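Local coordinates for cytoplasmic protein (Cryptococcus neoformans var. grubii serotype A, PDB 7LPO), which probably hydrolyses sterylglucosides, cleaving the beta-glucosidic bond between glucose and a sterol, as a fungal member of glycoside hydrolase family 5, at residues L410-S413 and S414-L418; F235-D238 and H239-A243; D399-D402 and D403-L407. All coordinates share one frame; numbering follows the deposited sequence.

Contact 1. Residues L410-S413 and S414-L418; sequences LAYS and SRIRL
Tyr412 and Ile416 meet one turn apart on helix 400-419, in a local helical contact whose inner side packs against the body of the fold and whose outer side reaches the surface. The isoleucine lies over one face of the tyrosine ring: its CG1 is 4.0 Å from the centroid of the Tyr412 ring, a CH-pi contact 23° off the normal and displaced toward the rim near CE2 and CZ. A bend at chi2 (-66°) brings the end of the chain forward along the ring, leaving Ile416 CD1 3.7 Å from Tyr412 OH. A flat aromatic and a branched aliphatic chain suit this buried side, where both also press on Val244 of helix 232-254. In the (beta/alpha)8 barrel expected of family 5, helices of this kind form the outer layer, and the tyrosine points inward far enough for its hydroxyl to make a weak hydrogen bond with Asp267 O.

Round the helix, Leu410 O is gripped twice by Ser414, whose N approaches at 3.0 Å and whose OG approaches at 2.9 Å, from opposite faces of the carbonyl plane. With OG beside its own backbone N (chi1 -62°), this serine folds its hydroxyl back onto the preceding turn and so satisfies it at an exposed position. Ser413, by contrast, is buried, and its OG turns to Trp409 O. Ordinary helical bonds continue the turn, Ile416 N to Tyr412 O at 3.1 Å among them, while the guanidinium of Arg415 leaves the helix to pair with Asp242.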
loop_
_atom_site.group_PDB
_atom_site.type_symbol
_atom_site.label_atom_id
_atom_site.label_comp_id
_atom_site.label_asym_id
_atom_site.label_seq_id
_atom_site.Cartn_x
_atom_site.Cartn_y
_atom_site.Cartn_z
ATOM N N LEU A 410 -16.980 8.870 -2.681
ATOM C CA LEU A 410 -17.886 9.808 -2.028
ATOM C C LEU A 410 -18.600 9.141 -0.862
ATOM O O LEU A 410 -18.626 9.682 0.251
ATOM C CB LEU A 410 -18.899 10.364 -3.023
ATOM C CG LEU A 410 -18.312 11.108 -4.226
ATOM C CD1 LEU A 410 -19.448 11.366 -5.243
ATOM C CD2 LEU A 410 -17.636 12.410 -3.854
ATOM N N ALA A 411 -19.175 7.953 -1.105
ATOM C CA ALA A 411 -19.861 7.201 -0.055
ATOM C C ALA A 411 -18.915 6.844 1.083
ATOM O O ALA A 411 -19.254 7.001 2.263
ATOM C CB ALA A 411 -20.485 5.929 -0.637
ATOM N N TYR A 412 -17.728 6.334 0.750
ATOM C CA TYR A 412 -16.763 5.966 1.783
ATOM C C TYR A 412 -16.366 7.181 2.611
ATOM O O TYR A 412 -16.431 7.156 3.845
ATOM C CB TYR A 412 -15.528 5.321 1.141
ATOM C CG TYR A 412 -14.402 5.044 2.112
ATOM C CD1 TYR A 412 -14.420 3.917 2.912
ATOM C CD2 TYR A 412 -13.320 5.918 2.237
ATOM C CE1 TYR A 412 -13.404 3.651 3.805
ATOM C CE2 TYR A 412 -12.292 5.657 3.143
ATOM C CZ TYR A 412 -12.348 4.518 3.922
ATOM O OH TYR A 412 -11.345 4.221 4.820
ATOM N N SER A 413 -15.961 8.266 1.943
ATOM C CA SER A 413 -15.416 9.415 2.660
ATOM C C SER A 413 -16.471 10.069 3.553
ATOM O O SER A 413 -16.153 10.543 4.649
ATOM C CB SER A 413 -14.830 10.421 1.666
ATOM O OG SER A 413 -15.819 10.967 0.815
ATOM N N SER A 414 -17.730 10.092 3.114
ATOM C CA SER A 414 -18.787 10.640 3.959
ATOM C C SER A 414 -18.933 9.844 5.249
ATOM O O SER A 414 -19.147 10.418 6.323
ATOM C CB SER A 414 -20.117 10.659 3.210
ATOM O OG SER A 414 -20.032 11.487 2.076
ATOM N N ARG A 415 -18.840 8.517 5.163
ATOM C CA ARG A 415 -18.963 7.708 6.369
ATOM C C ARG A 415 -17.810 7.972 7.321
ATOM O O ARG A 415 -18.012 8.057 8.536
ATOM C CB ARG A 415 -19.022 6.214 6.027
ATOM C CG ARG A 415 -19.203 5.321 7.263
ATOM C CD ARG A 415 -20.575 5.550 7.915
ATOM N NE ARG A 415 -21.603 5.471 6.881
ATOM C CZ ARG A 415 -22.170 4.337 6.479
ATOM N NH1 ARG A 415 -21.840 3.187 7.062
ATOM N NH2 ARG A 415 -23.071 4.358 5.504
ATOM N N ILE A 416 -16.593 8.096 6.791
ATOM C CA ILE A 416 -15.438 8.371 7.645
ATOM C C ILE A 416 -15.663 9.649 8.441
ATOM O O ILE A 416 -15.434 9.693 9.654
ATOM C CB ILE A 416 -14.149 8.459 6.806
ATOM C CG1 ILE A 416 -13.783 7.085 6.238
ATOM C CG2 ILE A 416 -13.022 9.088 7.631
ATOM C CD1 ILE A 416 -13.402 6.043 7.254
ATOM N N ARG A 417 -16.125 10.709 7.769
ATOM C CA ARG A 417 -16.295 11.998 8.432
ATOM C C ARG A 417 -17.433 11.964 9.447
ATOM O O ARG A 417 -17.424 12.732 10.414
ATOM C CB ARG A 417 -16.545 13.094 7.395
ATOM C CG ARG A 417 -15.283 13.578 6.654
ATOM C CD ARG A 417 -14.648 14.812 7.308
ATOM N NE ARG A 417 -13.330 15.096 6.739
ATOM C CZ ARG A 417 -13.130 15.693 5.572
ATOM N NH1 ARG A 417 -14.157 16.100 4.842
ATOM N NH2 ARG A 417 -11.899 15.893 5.133
ATOM N N LEU A 418 -18.409 11.075 9.255
ATOM C CA LEU A 418 -19.494 10.957 10.218
ATOM C C LEU A 418 -18.953 10.608 11.595
ATOM O O LEU A 418 -19.420 11.136 12.606
ATOM C CB LEU A 418 -20.487 9.895 9.748
ATOM C CG LEU A 418 -21.755 9.718 10.573
ATOM C CD1 LEU A 418 -22.544 11.026 10.618
ATOM C CD2 LEU A 418 -22.598 8.591 10.003
#

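Contact 2. Residues F235-D238 and H239-A243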
loop_
_atom_site.group_PDB
_atom_site.type_symbol
_atom_site.label_atom_id
_atom_site.label_comp_id
_atom_site.label_asym_id
_atom_site.label_seq_id
_atom_site.Cartn_x
_atom_site.Cartn_y
_atom_site.Cartn_z
ATOM N N PHE A 235 -24.704 -4.163 -2.137
ATOM C CA PHE A 235 -24.467 -5.125 -1.068
ATOM C C PHE A 235 -22.995 -5.128 -0.658
ATOM O O PHE A 235 -22.666 -4.926 0.515
ATOM C CB PHE A 235 -24.935 -6.508 -1.538
ATOM C CG PHE A 235 -24.873 -7.574 -0.485
ATOM C CD1 PHE A 235 -23.718 -8.315 -0.297
ATOM C CD2 PHE A 235 -25.976 -7.855 0.298
ATOM C CE1 PHE A 235 -23.664 -9.306 0.669
ATOM C CE2 PHE A 235 -25.926 -8.837 1.266
ATOM C CZ PHE A 235 -24.775 -9.564 1.449
ATOM N N LEU A 236 -22.087 -5.313 -1.621
ATOM C CA LEU A 236 -20.666 -5.381 -1.281
ATOM C C LEU A 236 -20.151 -4.043 -0.758
ATOM O O LEU A 236 -19.470 -3.998 0.271
ATOM C CB LEU A 236 -19.846 -5.831 -2.492
ATOM C CG LEU A 236 -20.108 -7.257 -2.981
ATOM C CD1 LEU A 236 -19.335 -7.600 -4.265
ATOM C CD2 LEU A 236 -19.784 -8.262 -1.885
ATOM N N GLN A 237 -20.459 -2.936 -1.446
ATOM C CA GLN A 237 -19.925 -1.648 -1.006
ATOM C C GLN A 237 -20.487 -1.255 0.357
ATOM O O GLN A 237 -19.752 -0.757 1.216
ATOM C CB GLN A 237 -20.224 -0.550 -2.036
ATOM C CG GLN A 237 -19.406 -0.634 -3.315
ATOM C CD GLN A 237 -19.316 0.698 -4.062
ATOM O OE1 GLN A 237 -19.203 1.770 -3.455
ATOM N NE2 GLN A 237 -19.344 0.629 -5.391
ATOM N N ASP A 238 -21.789 -1.468 0.577
ATOM C CA ASP A 238 -22.396 -1.088 1.852
ATOM C C ASP A 238 -21.818 -1.895 3.009
ATOM O O ASP A 238 -21.624 -1.364 4.108
ATOM C CB ASP A 238 -23.917 -1.272 1.802
ATOM C CG ASP A 238 -24.615 -0.221 0.962
ATOM O OD1 ASP A 238 -23.945 0.703 0.461
ATOM O OD2 ASP A 238 -25.846 -0.325 0.789
ATOM N N HIS A 239 -21.562 -3.188 2.804
ATOM C CA HIS A 239 -21.003 -3.978 3.901
ATOM C C HIS A 239 -19.561 -3.564 4.189
ATOM O O HIS A 239 -19.145 -3.500 5.352
ATOM C CB HIS A 239 -21.099 -5.477 3.587
ATOM C CG HIS A 239 -22.441 -6.071 3.894
ATOM N ND1 HIS A 239 -23.479 -6.075 2.986
ATOM C CD2 HIS A 239 -22.922 -6.669 5.013
ATOM C CE1 HIS A 239 -24.539 -6.650 3.530
ATOM N NE2 HIS A 239 -24.231 -7.014 4.763
ATOM N N PHE A 240 -18.791 -3.236 3.148
ATOM C CA PHE A 240 -17.413 -2.799 3.368
ATOM C C PHE A 240 -17.374 -1.448 4.074
ATOM O O PHE A 240 -16.620 -1.252 5.034
ATOM C CB PHE A 240 -16.661 -2.732 2.035
ATOM C CG PHE A 240 -15.340 -2.018 2.120
ATOM C CD1 PHE A 240 -14.256 -2.608 2.750
ATOM C CD2 PHE A 240 -15.189 -0.753 1.589
ATOM C CE1 PHE A 240 -13.043 -1.940 2.840
ATOM C CE2 PHE A 240 -13.992 -0.091 1.671
ATOM C CZ PHE A 240 -12.913 -0.683 2.290
ATOM N N ILE A 241 -18.188 -0.501 3.609
ATOM C CA ILE A 241 -18.235 0.824 4.219
ATOM C C ILE A 241 -18.789 0.743 5.637
ATOM O O ILE A 241 -18.323 1.450 6.540
ATOM C CB ILE A 241 -19.054 1.775 3.323
ATOM C CG1 ILE A 241 -18.318 1.968 1.987
ATOM C CG2 ILE A 241 -19.296 3.112 4.013
ATOM C CD1 ILE A 241 -19.092 2.743 0.933
ATOM N N ASP A 242 -19.774 -0.132 5.863
ATOM C CA ASP A 242 -20.295 -0.319 7.215
ATOM C C ASP A 242 -19.231 -0.892 8.141
ATOM O O ASP A 242 -19.134 -0.497 9.306
ATOM C CB ASP A 242 -21.510 -1.250 7.201
ATOM C CG ASP A 242 -22.793 -0.549 6.783
ATOM O OD1 ASP A 242 -22.741 0.659 6.451
ATOM O OD2 ASP A 242 -23.859 -1.221 6.772
ATOM N N ALA A 243 -18.443 -1.850 7.655
ATOM C CA ALA A 243 -17.455 -2.477 8.524
ATOM C C ALA A 243 -16.378 -1.483 8.922
ATOM O O ALA A 243 -16.049 -1.358 10.106
ATOM C CB ALA A 243 -16.841 -3.694 7.843
#
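Phe235 O accepts two hydrogen bonds from a single residue: His239 ND1 lies 2.8 Å from Phe235 O, and the backbone N of His239 completes the helical bond to the same Phe235 O at 3.1 Å. The two donors come from opposite faces of the carbonyl plane. The imidazole meets the oxygen edge-on, almost exactly in its own ring plane, which helps to set the ring's rotation; a chi1 of -82° swings it back along the helix to make this possible. Histidine suits the place because its ND1-H can reach a carbonyl one turn behind while its CE1 comes over the face of an aromatic neighbour. That neighbour is Phe235, over one face of which His239 CE1 sits near the rim, 3.4 Å from Phe235 CE2. The two rings are inclined at 43°.

Further along, Ile241 N gives a straight bond to Gln237 O (2.9 Å, 168°), and the CG1 branch of Ile241 leans against that same oxygen. Asp242 N bonds to Asp238 O at 2.8 Å. Their carboxylates turn to separate partners, Asp238 to Lys230 and Asp242 to Arg415.

Trp105 and Glu109 of helix 105-109 pack on His239, whereas Phe214 and Phe215 of helix 206-221 meet Leu236. With most of this stretch buried between such neighbours, helix 232-254 precedes strand 263-267 in the chain, as an outer helix does in the (beta/alpha)8 barrel expected of family 5.

Contact 3. Residues D399-D402 and D403-L407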
loop_
_atom_site.group_PDB
_atom_site.type_symbol
_atom_site.label_atom_id
_atom_site.label_comp_id
_atom_site.label_asym_id
_atom_site.label_seq_id
_atom_site.Cartn_x
_atom_site.Cartn_y
_atom_site.Cartn_z
ATOM N N ASP A 399 -14.988 5.614 -17.906
ATOM C CA ASP A 399 -13.727 5.880 -17.219
ATOM C C ASP A 399 -13.849 5.280 -15.825
ATOM O O ASP A 399 -14.643 5.759 -15.011
ATOM C CB ASP A 399 -13.456 7.382 -17.148
ATOM C CG ASP A 399 -12.112 7.711 -16.528
ATOM O OD1 ASP A 399 -11.666 6.977 -15.618
ATOM O OD2 ASP A 399 -11.498 8.715 -16.954
ATOM N N PHE A 400 -13.062 4.239 -15.545
ATOM C CA PHE A 400 -13.187 3.559 -14.260
ATOM C C PHE A 400 -13.025 4.533 -13.101
ATOM O O PHE A 400 -13.805 4.505 -12.142
ATOM C CB PHE A 400 -12.156 2.435 -14.148
ATOM C CG PHE A 400 -12.036 1.863 -12.762
ATOM C CD1 PHE A 400 -13.057 1.118 -12.225
ATOM C CD2 PHE A 400 -10.913 2.095 -11.994
ATOM C CE1 PHE A 400 -12.963 0.593 -10.951
ATOM C CE2 PHE A 400 -10.813 1.585 -10.722
ATOM C CZ PHE A 400 -11.852 0.831 -10.198
ATOM N N VAL A 401 -12.024 5.412 -13.179
ATOM C CA VAL A 401 -11.692 6.257 -12.037
ATOM C C VAL A 401 -12.754 7.325 -11.826
ATOM O O VAL A 401 -13.156 7.592 -10.686
ATOM C CB VAL A 401 -10.299 6.889 -12.214
ATOM C CG1 VAL A 401 -10.053 7.923 -11.132
ATOM C CG2 VAL A 401 -9.229 5.829 -12.181
ATOM N N ASP A 402 -13.227 7.955 -12.906
ATOM C CA ASP A 402 -14.177 9.054 -12.742
ATOM C C ASP A 402 -15.603 8.563 -12.528
ATOM O O ASP A 402 -16.376 9.209 -11.814
ATOM C CB ASP A 402 -14.169 9.992 -13.958
ATOM C CG ASP A 402 -12.783 10.445 -14.356
ATOM O OD1 ASP A 402 -11.888 10.527 -13.481
ATOM O OD2 ASP A 402 -12.590 10.727 -15.560
ATOM N N ASP A 403 -15.984 7.454 -13.152
ATOM C CA ASP A 403 -17.381 7.044 -13.155
ATOM C C ASP A 403 -17.735 6.066 -12.046
ATOM O O ASP A 403 -18.904 6.012 -11.646
ATOM C CB ASP A 403 -17.744 6.403 -14.493
ATOM C CG ASP A 403 -17.516 7.334 -15.663
ATOM O OD1 ASP A 403 -17.553 8.567 -15.450
ATOM O OD2 ASP A 403 -17.287 6.828 -16.788
ATOM N N PHE A 404 -16.777 5.284 -11.549
ATOM C CA PHE A 404 -17.105 4.221 -10.609
ATOM C C PHE A 404 -16.279 4.302 -9.335
ATOM O O PHE A 404 -16.830 4.204 -8.234
ATOM C CB PHE A 404 -16.921 2.862 -11.283
ATOM C CG PHE A 404 -17.843 2.642 -12.451
ATOM C CD1 PHE A 404 -19.209 2.594 -12.261
ATOM C CD2 PHE A 404 -17.347 2.483 -13.733
ATOM C CE1 PHE A 404 -20.072 2.390 -13.324
ATOM C CE2 PHE A 404 -18.215 2.287 -14.810
ATOM C CZ PHE A 404 -19.574 2.233 -14.594
ATOM N N TRP A 405 -14.965 4.490 -9.454
ATOM C CA TRP A 405 -14.158 4.617 -8.247
ATOM C C TRP A 405 -14.550 5.864 -7.458
ATOM O O TRP A 405 -14.728 5.812 -6.236
ATOM C CB TRP A 405 -12.668 4.653 -8.580
ATOM C CG TRP A 405 -11.875 4.808 -7.327
ATOM C CD1 TRP A 405 -11.506 3.820 -6.455
ATOM C CD2 TRP A 405 -11.404 6.027 -6.766
ATOM N NE1 TRP A 405 -10.817 4.352 -5.397
ATOM C CE2 TRP A 405 -10.748 5.708 -5.558
ATOM C CE3 TRP A 405 -11.475 7.364 -7.161
ATOM C CZ2 TRP A 405 -10.155 6.671 -4.757
ATOM C CZ3 TRP A 405 -10.877 8.321 -6.362
ATOM C CH2 TRP A 405 -10.226 7.969 -5.177
ATOM N N ALA A 406 -14.686 7.000 -8.140
ATOM C CA ALA A 406 -14.960 8.248 -7.437
ATOM C C ALA A 406 -16.297 8.181 -6.714
ATOM O O ALA A 406 -16.435 8.694 -5.596
ATOM C CB ALA A 406 -14.929 9.419 -8.417
ATOM N N LEU A 407 -17.289 7.534 -7.329
ATOM C CA LEU A 407 -18.593 7.405 -6.694
ATOM C C LEU A 407 -18.497 6.587 -5.412
ATOM O O LEU A 407 -19.090 6.949 -4.393
ATOM C CB LEU A 407 -19.579 6.767 -7.671
ATOM C CG LEU A 407 -21.037 6.649 -7.236
ATOM C CD1 LEU A 407 -21.600 7.959 -6.735
ATOM C CD2 LEU A 407 -21.852 6.123 -8.422
#
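Phe400 and Trp405 form the packed side of the start of helix 400-419. Trp405 CB lies over one face of the Phe400 ring, 4.2 Å from Phe400 CE2, while the side chain of Val401 borders the indole at CE3. Phe400 has CG anti to its N (chi1 169°), a choice that sends its ring forward along the helix to Trp405. Large apolar groups suit this side, since Phe400, Val401, Phe404 and Trp405 are all buried.

The backbone beneath them is wider than an alpha helix. Phe400 O takes a straight bond from Trp405 N, five residues on, at 2.9 Å (175°), and a more bent one from Phe404 N at 3.1 Å (147°) that arrives from above the carbonyl plane. Ala406 N likewise reaches back five residues to Val401 O at 3.0 Å, a pi-type turn.

The opposite character belongs to three aspartates, of which Asp402 is exposed and the others partly so. Asp399, at the N-cap, uses OD1 to receive weak bonds from Val401 N (2.9 Å) and Asp402 N (3.3 Å). Separately, Asp403 folds back, its OD2 taking Asp399 N at 2.8 Å from above the carboxylate plane, and Asp403 N bonds to Asp399 O. Carboxylates suit a helix start, where they receive amide N-H groups and probably gain from the positive end of the helix dipole.

On the buried side, Phe216 of helix 206-221 meets the Phe400 ring edge-to-face, Phe404 rests on that same helix, and Pro436 from a loop packs against Val401 and Trp405.

How the contacts relate
Contacts 1 and 3 are successive parts of helix 400-419, with centres about 16 Å apart and only His408 and Trp409 between them. Contact 2 belongs to the neighbouring helix 232-254. Its centre is about 12 Å from that of contact 1, and the two touch directly: Arg415 NH1 forms a salt bridge with Asp242 OD1 at 2.8 Å, and Ile241 packs on Ala411 and Arg415. Contacts 2 and 3 do not touch, their nearest atoms being about 5 Å apart, but both lean on helix 206-221. In a family 5 barrel the catalytic residues lie at the C-terminal ends of the strands; these two helices are probably part of the outer layer, and their contacts are packing.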